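Local coordinates for protein fuculose-1-phosphate aldolase (Glaciozyma antarctica, PDB 4XXF) that belongs to the class II aldolase/adducin family of AraD-like proteins and holds a zinc ion on three histidine side chains, at residues R109-S120 / H181-I190; L22-F33 / I190-I198. All blocks are in the same frame, centred on the assembly; numbering follows the deposited sequence.

Interaction 1: residues R109-S120 / H181-I190; sequences RPEVQAICHSHS and HGLLTVGTTI. With ZN (zinc ion), chain B.
Gly187 O takes two backbone N-H groups from the 109-120 segment, Gln113 N at 2.9 Å and Ala114 N at 3.1 Å, which defines a classic beta bulge. Beyond it strands 114-118 and 182-187 run nearly antiparallel, with Ala114-Gly187 and Cys116-Thr185 as hydrogen-bonded pairs. Ile115 and Val186 form the non-hydrogen-bonded pair between them; their side chains lie side by side and point the same way, CG1 to CG1 4.0 Å. Val186 CG2 also lies against the Arg109 guanidinium. NE and NH2 of that group both hold Glu111 OE2, which lies in the guanidinium plane, in a salt bridge, while NH1 bonds to Lys173 O.

At the other end the ladder gives way to the zinc site. NE2 of His117, His119 and His181 each bind the zinc ion at 2.1 Å, and three waters complete six ligands. The His181 ring stands nearly perpendicular to the other two, at 81° to His117 and 88° to His119. His117 has CG anti to its backbone N (chi1 173°), and its ND1 donates to Leu183 O at 2.8 Å, reaching it from above the carbonyl plane. His119 ND1 is hydrogen-bonded to Asp139 of the second subunit. Water 1 bridges Ser118 O, Ser120 OG and Leu183 N; Ser120 OG also bonds to Glu201 of helix 190-213. The ND1 bonds probably fix the rotation of the His117 and His119 rings, with the second subunit probably helping to set the site.

Interaction 2: residues L22-F33 / I190-I198; sequences LKERLVAAIRIF and IDSAVAWFI
One face of the Phe197 ring is covered by the CE2-CZ side of Phe33: CE2 stands above the ring centre and CZ comes to 3.5 Å from Phe197 CG. The ring planes meet obliquely, 41° apart.

The other flat pair is ionic. Arg25 presents its guanidinium edge to Asp191 in a salt bridge, with NE 3.0 Å and NH2 2.8 Å from the same oxygen, OD1. That oxygen lies close to the guanidinium plane, while the carboxylate is turned 33° from it; a further bond from NE to OD2 is weak. Level with the salt bridge, Ile190 enters as a knob into a hole formed by Leu22, Arg25, Leu26 and Ala29. Its CD1 reaches Leu22 O at 3.5 Å. Between that level and the phenylalanines, Ala29 CB meets Val194 CG2 at 3.5 Å, a short side chain matched to a branched one.

The axes of segments 22-33 and 190-198 approach to 10.3 Å, 11° from parallel; they belong to helices 15-36 and 190-213. Leu26 and Ala29 also touch strand 45-49, Phe33 touches strand 114-118, and helix 234-256 adds Phe245 in a cation-pi contact with Arg25 and Tyr238 against Asp191.

How the interactions relate
Interaction 1 lies within the mixed sheet, and interaction 2 joins two helices packed against it; their centres are 10 Å apart. Along the chain the order is 22-33, 109-120, 181-190, 190-198, so the strand pairing falls between the two ends of the helix pairing. Ile190 belongs to both: strand 182-187 leads directly into helix 190-213, and the Ile190 side chain meets Ala114 as well as helix 15-36. The two contacts also touch directly through the probable hydrogen bond between Thr185 OG1 and Ala193 O, 2.8 Å, and Phe197 CZ packing on Ser120 OG. The helical layer thus backs the strand pair that, at the C-terminal end of 114-118 and the N-terminal end of 182-187, carries the zinc-binding histidines.

Interaction 1: residues R109-S120 / H181-I190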
loop_
_atom_site.group_PDB
_atom_site.type_symbol
_atom_site.label_atom_id
_atom_site.label_comp_id
_atom_site.label_asym_id
_atom_site.label_seq_id
_atom_site.Cartn_x
_atom_site.Cartn_y
_atom_site.Cartn_z
ATOM N N ARG A 109 31.209 14.984 13.965
ATOM C CA ARG A 109 31.377 15.288 12.546
ATOM C C ARG A 109 30.836 16.662 12.163
ATOM O O ARG A 109 29.648 16.805 11.874
ATOM C CB ARG A 109 30.706 14.204 11.709
ATOM C CG ARG A 109 31.336 12.837 11.924
ATOM C CD ARG A 109 30.642 11.745 11.127
ATOM N NE ARG A 109 30.509 12.065 9.705
ATOM C CZ ARG A 109 29.918 11.264 8.828
ATOM N NH1 ARG A 109 29.451 10.086 9.219
ATOM N NH2 ARG A 109 29.799 11.637 7.563
ATOM N N PRO A 110 31.719 17.673 12.133
ATOM C CA PRO A 110 31.330 19.058 11.848
ATOM C C PRO A 110 30.673 19.240 10.486
ATOM O O PRO A 110 29.872 20.159 10.325
ATOM C CB PRO A 110 32.661 19.816 11.904
ATOM C CG PRO A 110 33.506 19.007 12.834
ATOM C CD PRO A 110 33.126 17.573 12.564
ATOM N N GLU A 111 31.004 18.381 9.526
ATOM C CA GLU A 111 30.447 18.499 8.184
ATOM C C GLU A 111 29.013 17.977 8.113
ATOM O O GLU A 111 28.298 18.248 7.150
ATOM C CB GLU A 111 31.321 17.755 7.166
ATOM C CG GLU A 111 31.042 16.264 7.036
ATOM C CD GLU A 111 31.673 15.434 8.142
ATOM O OE1 GLU A 111 32.330 16.003 9.048
ATOM O OE2 GLU A 111 31.514 14.198 8.095
ATOM N N VAL A 112 28.591 17.212 9.115
ATOM C CA VAL A 112 27.236 16.688 9.117
ATOM C C VAL A 112 26.279 17.779 9.565
ATOM O O VAL A 112 26.290 18.227 10.726
ATOM C CB VAL A 112 27.108 15.444 10.012
ATOM C CG1 VAL A 112 25.645 15.129 10.270
ATOM C CG2 VAL A 112 27.790 14.257 9.352
ATOM N N GLN A 113 25.431 18.200 8.633
ATOM C CA GLN A 113 24.513 19.281 8.920
ATOM C C GLN A 113 23.128 18.753 9.275
ATOM O O GLN A 113 22.383 19.413 9.989
ATOM C CB GLN A 113 24.462 20.237 7.726
ATOM C CG GLN A 113 25.813 20.900 7.447
ATOM C CD GLN A 113 26.354 21.635 8.661
ATOM O OE1 GLN A 113 25.826 22.671 9.050
ATOM N NE2 GLN A 113 27.397 21.087 9.275
ATOM N N ALA A 114 22.802 17.555 8.804
ATOM C CA ALA A 114 21.465 17.005 9.006
ATOM C C ALA A 114 21.517 15.527 9.303
ATOM O O ALA A 114 22.364 14.802 8.755
ATOM C CB ALA A 114 20.600 17.246 7.775
ATOM N N ILE A 115 20.608 15.083 10.168
ATOM C CA ILE A 115 20.529 13.677 10.556
ATOM C C ILE A 115 19.070 13.262 10.561
ATOM O O ILE A 115 18.221 14.003 11.050
ATOM C CB ILE A 115 21.179 13.446 11.954
ATOM C CG1 ILE A 115 22.640 13.917 11.968
ATOM C CG2 ILE A 115 21.057 11.985 12.380
ATOM C CD1 ILE A 115 23.289 13.832 13.324
ATOM N N CYS A 116 18.791 12.077 10.008
ATOM C CA CYS A 116 17.433 11.522 9.951
ATOM C C CYS A 116 17.341 10.189 10.650
ATOM O O CYS A 116 18.141 9.296 10.394
ATOM C CB CYS A 116 16.968 11.309 8.507
ATOM S SG CYS A 116 16.964 12.741 7.439
ATOM N N HIS A 117 16.328 10.042 11.493
ATOM C CA HIS A 117 16.037 8.771 12.115
ATOM C C HIS A 117 14.533 8.599 12.281
ATOM O O HIS A 117 13.839 9.506 12.717
ATOM C CB HIS A 117 16.726 8.674 13.469
ATOM C CG HIS A 117 16.338 7.464 14.251
ATOM N ND1 HIS A 117 16.627 6.180 13.836
ATOM C CD2 HIS A 117 15.670 7.340 15.420
ATOM C CE1 HIS A 117 16.163 5.318 14.725
ATOM N NE2 HIS A 117 15.565 5.996 15.694
ATOM N N SER A 118 14.033 7.422 11.931
ATOM C CA SER A 118 12.625 7.106 12.089
ATOM C C SER A 118 12.505 5.603 12.117
ATOM O O SER A 118 13.352 4.906 11.554
ATOM C CB SER A 118 11.808 7.700 10.937
ATOM O OG SER A 118 10.417 7.663 11.196
ATOM N N HIS A 119 11.471 5.093 12.778
ATOM C CA HIS A 119 11.292 3.650 12.909
ATOM C C HIS A 119 10.454 3.119 11.757
ATOM O O HIS A 119 9.342 2.643 11.938
ATOM C CB HIS A 119 10.671 3.327 14.259
ATOM C CG HIS A 119 11.563 3.659 15.414
ATOM N ND1 HIS A 119 11.256 3.319 16.714
ATOM C CD2 HIS A 119 12.756 4.301 15.462
ATOM C CE1 HIS A 119 12.219 3.745 17.514
ATOM N NE2 HIS A 119 13.145 4.332 16.780
ATOM N N SER A 120 11.018 3.217 10.567
ATOM C CA SER A 120 10.352 2.810 9.338
ATOM C C SER A 120 10.271 1.297 9.254
ATOM O O SER A 120 11.138 0.586 9.764
ATOM C CB SER A 120 11.082 3.388 8.125
ATOM O OG SER A 120 12.482 3.099 8.185
ATOM N N HIS A 181 16.309 -1.992 15.806
ATOM C CA HIS A 181 15.945 -0.603 16.031
ATOM C C HIS A 181 15.475 0.015 14.724
ATOM O O HIS A 181 14.284 0.325 14.572
ATOM C CB HIS A 181 17.140 0.142 16.644
ATOM C CG HIS A 181 16.851 1.552 17.050
ATOM N ND1 HIS A 181 17.788 2.341 17.681
ATOM C CD2 HIS A 181 15.739 2.317 16.925
ATOM C CE1 HIS A 181 17.270 3.534 17.922
ATOM N NE2 HIS A 181 16.024 3.542 17.478
ATOM N N GLY A 182 16.389 0.160 13.770
ATOM C CA GLY A 182 16.028 0.753 12.497
ATOM C C GLY A 182 17.197 1.491 11.884
ATOM O O GLY A 182 18.351 1.137 12.107
ATOM N N LEU A 183 16.879 2.537 11.141
ATOM C CA LEU A 183 17.852 3.227 10.301
ATOM C C LEU A 183 18.164 4.627 10.789
ATOM O O LEU A 183 17.295 5.322 11.310
ATOM C CB LEU A 183 17.329 3.325 8.871
ATOM C CG LEU A 183 16.809 2.039 8.233
ATOM C CD1 LEU A 183 16.263 2.377 6.854
ATOM C CD2 LEU A 183 17.910 1.020 8.137
ATOM N N LEU A 184 19.395 5.061 10.559
ATOM C CA LEU A 184 19.764 6.457 10.750
ATOM C C LEU A 184 20.680 6.879 9.601
ATOM O O LEU A 184 21.581 6.122 9.212
ATOM C CB LEU A 184 20.444 6.651 12.110
ATOM C CG LEU A 184 20.940 8.055 12.470
ATOM C CD1 LEU A 184 20.918 8.251 13.969
ATOM C CD2 LEU A 184 22.355 8.306 11.963
ATOM N N THR A 185 20.451 8.075 9.054
ATOM C CA THR A 185 21.289 8.588 7.976
ATOM C C THR A 185 21.763 9.986 8.305
ATOM O O THR A 185 21.155 10.693 9.113
ATOM C CB THR A 185 20.560 8.614 6.622
ATOM O OG1 THR A 185 19.438 9.501 6.712
ATOM C CG2 THR A 185 20.088 7.219 6.236
ATOM N N VAL A 186 22.870 10.384 7.681
ATOM C CA VAL A 186 23.427 11.716 7.891
ATOM C C VAL A 186 23.741 12.353 6.550
ATOM O O VAL A 186 23.888 11.656 5.543
ATOM C CB VAL A 186 24.710 11.677 8.763
ATOM C CG1 VAL A 186 24.444 10.951 10.074
ATOM C CG2 VAL A 186 25.861 11.022 7.996
ATOM N N GLY A 187 23.816 13.675 6.529
ATOM C CA GLY A 187 24.145 14.380 5.306
ATOM C C GLY A 187 24.807 15.717 5.532
ATOM O O GLY A 187 24.662 16.339 6.585
ATOM N N THR A 188 25.523 16.171 4.510
ATOM C CA THR A 188 26.033 17.534 4.502
ATOM C C THR A 188 24.907 18.515 4.207
ATOM O O THR A 188 25.072 19.718 4.402
ATOM C CB THR A 188 27.163 17.724 3.477
ATOM O OG1 THR A 188 26.668 17.479 2.154
ATOM C CG2 THR A 188 28.334 16.789 3.787
ATOM N N THR A 189 23.779 17.990 3.730
ATOM C CA THR A 189 22.551 18.762 3.556
ATOM C C THR A 189 21.393 17.942 4.069
ATOM O O THR A 189 21.492 16.720 4.171
ATOM C CB THR A 189 22.256 19.146 2.087
ATOM O OG1 THR A 189 22.151 17.954 1.291
ATOM C CG2 THR A 189 23.332 20.067 1.530
ATOM N N ILE A 190 20.297 18.612 4.411
ATOM C CA ILE A 190 19.048 17.925 4.715
ATOM C C ILE A 190 18.667 17.018 3.550
ATOM O O ILE A 190 18.288 15.865 3.738
ATOM C CB ILE A 190 17.917 18.929 4.964
ATOM C CG1 ILE A 190 18.197 19.765 6.210
ATOM C CG2 ILE A 190 16.564 18.227 5.059
ATOM C CD1 ILE A 190 17.419 21.068 6.223
HETATM ZN ZN ZN B . 14.861 5.282 17.533
HETATM O O HOH W 1 14.047 2.298 10.398
HETATM O O HOH W 2 14.454 4.948 19.490
HETATM O O HOH W 3 13.631 7.027 17.915
HETATM O O HOH W 4 16.472 6.429 18.477
#

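Interaction 2: residues L22-F33 / I190-I198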
loop_
_atom_site.group_PDB
_atom_site.type_symbol
_atom_site.label_atom_id
_atom_site.label_comp_id
_atom_site.label_asym_id
_atom_site.label_seq_id
_atom_site.Cartn_x
_atom_site.Cartn_y
_atom_site.Cartn_z
ATOM N N LEU A 22 16.473 26.633 5.578
ATOM C CA LEU A 22 16.742 25.362 6.244
ATOM C C LEU A 22 15.563 24.893 7.086
ATOM O O LEU A 22 15.255 23.709 7.085
ATOM C CB LEU A 22 17.998 25.466 7.105
ATOM C CG LEU A 22 19.322 25.580 6.350
ATOM C CD1 LEU A 22 20.445 25.885 7.321
ATOM C CD2 LEU A 22 19.626 24.310 5.558
ATOM N N LYS A 23 14.897 25.795 7.795
ATOM C CA LYS A 23 13.730 25.405 8.580
ATOM C C LYS A 23 12.611 24.895 7.670
ATOM O O LYS A 23 11.994 23.864 7.954
ATOM C CB LYS A 23 13.245 26.573 9.449
ATOM C CG LYS A 23 14.188 26.905 10.609
ATOM C CD LYS A 23 13.711 28.080 11.462
ATOM C CE LYS A 23 12.445 27.730 12.234
ATOM N NZ LYS A 23 11.984 28.894 13.046
ATOM N N GLU A 24 12.355 25.590 6.569
ATOM C CA GLU A 24 11.336 25.105 5.649
ATOM C C GLU A 24 11.747 23.742 5.060
ATOM O O GLU A 24 10.904 22.850 4.877
ATOM C CB GLU A 24 11.081 26.123 4.534
ATOM C CG GLU A 24 10.007 25.638 3.547
ATOM C CD GLU A 24 9.897 26.480 2.290
ATOM O OE1 GLU A 24 10.564 27.530 2.189
ATOM O OE2 GLU A 24 9.141 26.077 1.380
ATOM N N ARG A 25 13.035 23.572 4.771
ATOM C CA ARG A 25 13.516 22.344 4.150
ATOM C C ARG A 25 13.388 21.182 5.136
ATOM O O ARG A 25 13.059 20.059 4.732
ATOM C CB ARG A 25 14.968 22.504 3.673
ATOM C CG ARG A 25 15.388 21.568 2.547
ATOM C CD ARG A 25 14.591 21.863 1.287
ATOM N NE ARG A 25 15.161 21.281 0.077
ATOM C CZ ARG A 25 14.570 21.360 -1.109
ATOM N NH1 ARG A 25 13.416 22.007 -1.222
ATOM N NH2 ARG A 25 15.122 20.804 -2.175
ATOM N N LEU A 26 13.657 21.434 6.415
ATOM C CA LEU A 26 13.511 20.412 7.448
ATOM C C LEU A 26 12.055 20.004 7.589
ATOM O O LEU A 26 11.749 18.811 7.701
ATOM C CB LEU A 26 14.056 20.913 8.794
ATOM C CG LEU A 26 14.019 19.861 9.902
ATOM C CD1 LEU A 26 14.873 18.668 9.543
ATOM C CD2 LEU A 26 14.426 20.435 11.230
ATOM N N VAL A 27 11.147 20.974 7.568
ATOM C CA VAL A 27 9.728 20.665 7.606
ATOM C C VAL A 27 9.315 19.846 6.375
ATOM O O VAL A 27 8.585 18.852 6.500
ATOM C CB VAL A 27 8.891 21.953 7.712
ATOM C CG1 VAL A 27 7.424 21.635 7.533
ATOM C CG2 VAL A 27 9.121 22.611 9.055
ATOM N N ALA A 28 9.793 20.231 5.194
ATOM C CA ALA A 28 9.501 19.463 3.986
ATOM C C ALA A 28 9.996 18.027 4.142
ATOM O O ALA A 28 9.319 17.081 3.746
ATOM C CB ALA A 28 10.128 20.120 2.769
ATOM N N ALA A 29 11.175 17.856 4.727
ATOM C CA ALA A 29 11.736 16.520 4.932
ATOM C C ALA A 29 10.861 15.685 5.871
ATOM O O ALA A 29 10.575 14.512 5.601
ATOM C CB ALA A 29 13.152 16.613 5.472
ATOM N N ILE A 30 10.425 16.296 6.963
ATOM C CA ILE A 30 9.551 15.634 7.920
ATOM C C ILE A 30 8.225 15.257 7.247
ATOM O O ILE A 30 7.705 14.141 7.426
ATOM C CB ILE A 30 9.332 16.539 9.124
ATOM C CG1 ILE A 30 10.650 16.694 9.897
ATOM C CG2 ILE A 30 8.232 15.979 10.001
ATOM C CD1 ILE A 30 10.691 17.905 10.842
ATOM N N ARG A 31 7.693 16.169 6.434
ATOM C CA ARG A 31 6.470 15.887 5.674
ATOM C C ARG A 31 6.664 14.744 4.663
ATOM O O ARG A 31 5.741 13.933 4.436
ATOM C CB ARG A 31 5.982 17.152 4.958
ATOM C CG ARG A 31 5.379 18.186 5.912
ATOM C CD ARG A 31 3.891 17.914 6.154
ATOM N NE ARG A 31 3.287 18.970 6.959
ATOM C CZ ARG A 31 2.064 19.449 6.780
ATOM N NH1 ARG A 31 1.301 18.998 5.798
ATOM N NH2 ARG A 31 1.621 20.418 7.561
ATOM N N ILE A 32 7.844 14.658 4.054
ATOM C CA ILE A 32 8.146 13.541 3.166
ATOM C C ILE A 32 8.126 12.231 3.949
ATOM O O ILE A 32 7.559 11.230 3.494
ATOM C CB ILE A 32 9.522 13.720 2.463
ATOM C CG1 ILE A 32 9.434 14.790 1.377
ATOM C CG2 ILE A 32 10.035 12.384 1.905
ATOM C CD1 ILE A 32 10.780 15.378 0.980
ATOM N N PHE A 33 8.746 12.216 5.124
ATOM C CA PHE A 33 8.733 11.002 5.952
ATOM C C PHE A 33 7.304 10.560 6.259
ATOM O O PHE A 33 6.993 9.375 6.147
ATOM C CB PHE A 33 9.529 11.215 7.245
ATOM C CG PHE A 33 11.008 10.939 7.104
ATOM C CD1 PHE A 33 11.733 11.454 6.035
ATOM C CD2 PHE A 33 11.676 10.165 8.039
ATOM C CE1 PHE A 33 13.111 11.206 5.899
ATOM C CE2 PHE A 33 13.036 9.906 7.914
ATOM C CZ PHE A 33 13.767 10.438 6.845
ATOM N N ILE A 190 20.297 18.612 4.411
ATOM C CA ILE A 190 19.048 17.925 4.715
ATOM C C ILE A 190 18.667 17.018 3.550
ATOM O O ILE A 190 18.288 15.865 3.738
ATOM C CB ILE A 190 17.917 18.929 4.964
ATOM C CG1 ILE A 190 18.197 19.765 6.210
ATOM C CG2 ILE A 190 16.564 18.227 5.059
ATOM C CD1 ILE A 190 17.419 21.068 6.223
ATOM N N ASP A 191 18.815 17.545 2.339
ATOM C CA ASP A 191 18.392 16.819 1.146
ATOM C C ASP A 191 19.119 15.490 0.999
ATOM O O ASP A 191 18.494 14.459 0.769
ATOM C CB ASP A 191 18.640 17.673 -0.093
ATOM C CG ASP A 191 17.928 19.014 -0.039
ATOM O OD1 ASP A 191 17.188 19.331 -0.993
ATOM O OD2 ASP A 191 18.101 19.757 0.953
ATOM N N SER A 192 20.444 15.499 1.142
ATOM C CA SER A 192 21.161 14.248 0.963
ATOM C C SER A 192 20.838 13.262 2.084
ATOM O O SER A 192 20.677 12.079 1.813
ATOM C CB SER A 192 22.674 14.475 0.853
ATOM O OG SER A 192 23.234 14.969 2.057
ATOM N N ALA A 193 20.714 13.723 3.326
ATOM C CA ALA A 193 20.328 12.818 4.409
ATOM C C ALA A 193 18.985 12.142 4.116
ATOM O O ALA A 193 18.805 10.950 4.385
ATOM C CB ALA A 193 20.260 13.561 5.728
ATOM N N VAL A 194 18.050 12.903 3.559
ATOM C CA VAL A 194 16.742 12.386 3.187
ATOM C C VAL A 194 16.850 11.375 2.046
ATOM O O VAL A 194 16.234 10.307 2.120
ATOM C CB VAL A 194 15.801 13.538 2.807
ATOM C CG1 VAL A 194 14.533 13.022 2.140
ATOM C CG2 VAL A 194 15.417 14.329 4.043
ATOM N N ALA A 195 17.640 11.685 1.013
ATOM C CA ALA A 195 17.840 10.731 -0.074
ATOM C C ALA A 195 18.380 9.422 0.461
ATOM O O ALA A 195 17.896 8.349 0.099
ATOM C CB ALA A 195 18.792 11.279 -1.140
ATOM N N TRP A 196 19.380 9.492 1.334
ATOM C CA TRP A 196 19.960 8.255 1.843
ATOM C C TRP A 196 18.942 7.450 2.655
ATOM O O TRP A 196 18.924 6.221 2.570
ATOM C CB TRP A 196 21.212 8.521 2.679
ATOM C CG TRP A 196 22.264 9.369 2.021
ATOM C CD1 TRP A 196 23.038 10.309 2.652
ATOM C CD2 TRP A 196 22.699 9.350 0.645
ATOM N NE1 TRP A 196 23.908 10.881 1.756
ATOM C CE2 TRP A 196 23.711 10.321 0.518
ATOM C CE3 TRP A 196 22.325 8.619 -0.493
ATOM C CZ2 TRP A 196 24.377 10.560 -0.682
ATOM C CZ3 TRP A 196 22.981 8.866 -1.690
ATOM C CH2 TRP A 196 23.988 9.836 -1.777
ATOM N N PHE A 197 18.081 8.122 3.413
ATOM C CA PHE A 197 17.071 7.397 4.179
ATOM C C PHE A 197 16.062 6.723 3.248
ATOM O O PHE A 197 15.742 5.545 3.421
ATOM C CB PHE A 197 16.349 8.316 5.175
ATOM C CG PHE A 197 15.649 7.559 6.263
ATOM C CD1 PHE A 197 14.421 6.957 6.027
ATOM C CD2 PHE A 197 16.226 7.411 7.509
ATOM C CE1 PHE A 197 13.786 6.219 7.014
ATOM C CE2 PHE A 197 15.575 6.697 8.501
ATOM C CZ PHE A 197 14.360 6.098 8.249
ATOM N N ILE A 198 15.548 7.461 2.266
ATOM C CA ILE A 198 14.605 6.898 1.301
ATOM C C ILE A 198 15.218 5.693 0.587
ATOM O O ILE A 198 14.574 4.644 0.420
ATOM C CB ILE A 198 14.175 7.958 0.262
ATOM C CG1 ILE A 198 13.283 9.010 0.922
ATOM C CG2 ILE A 198 13.427 7.320 -0.898
ATOM C CD1 ILE A 198 13.117 10.280 0.069
#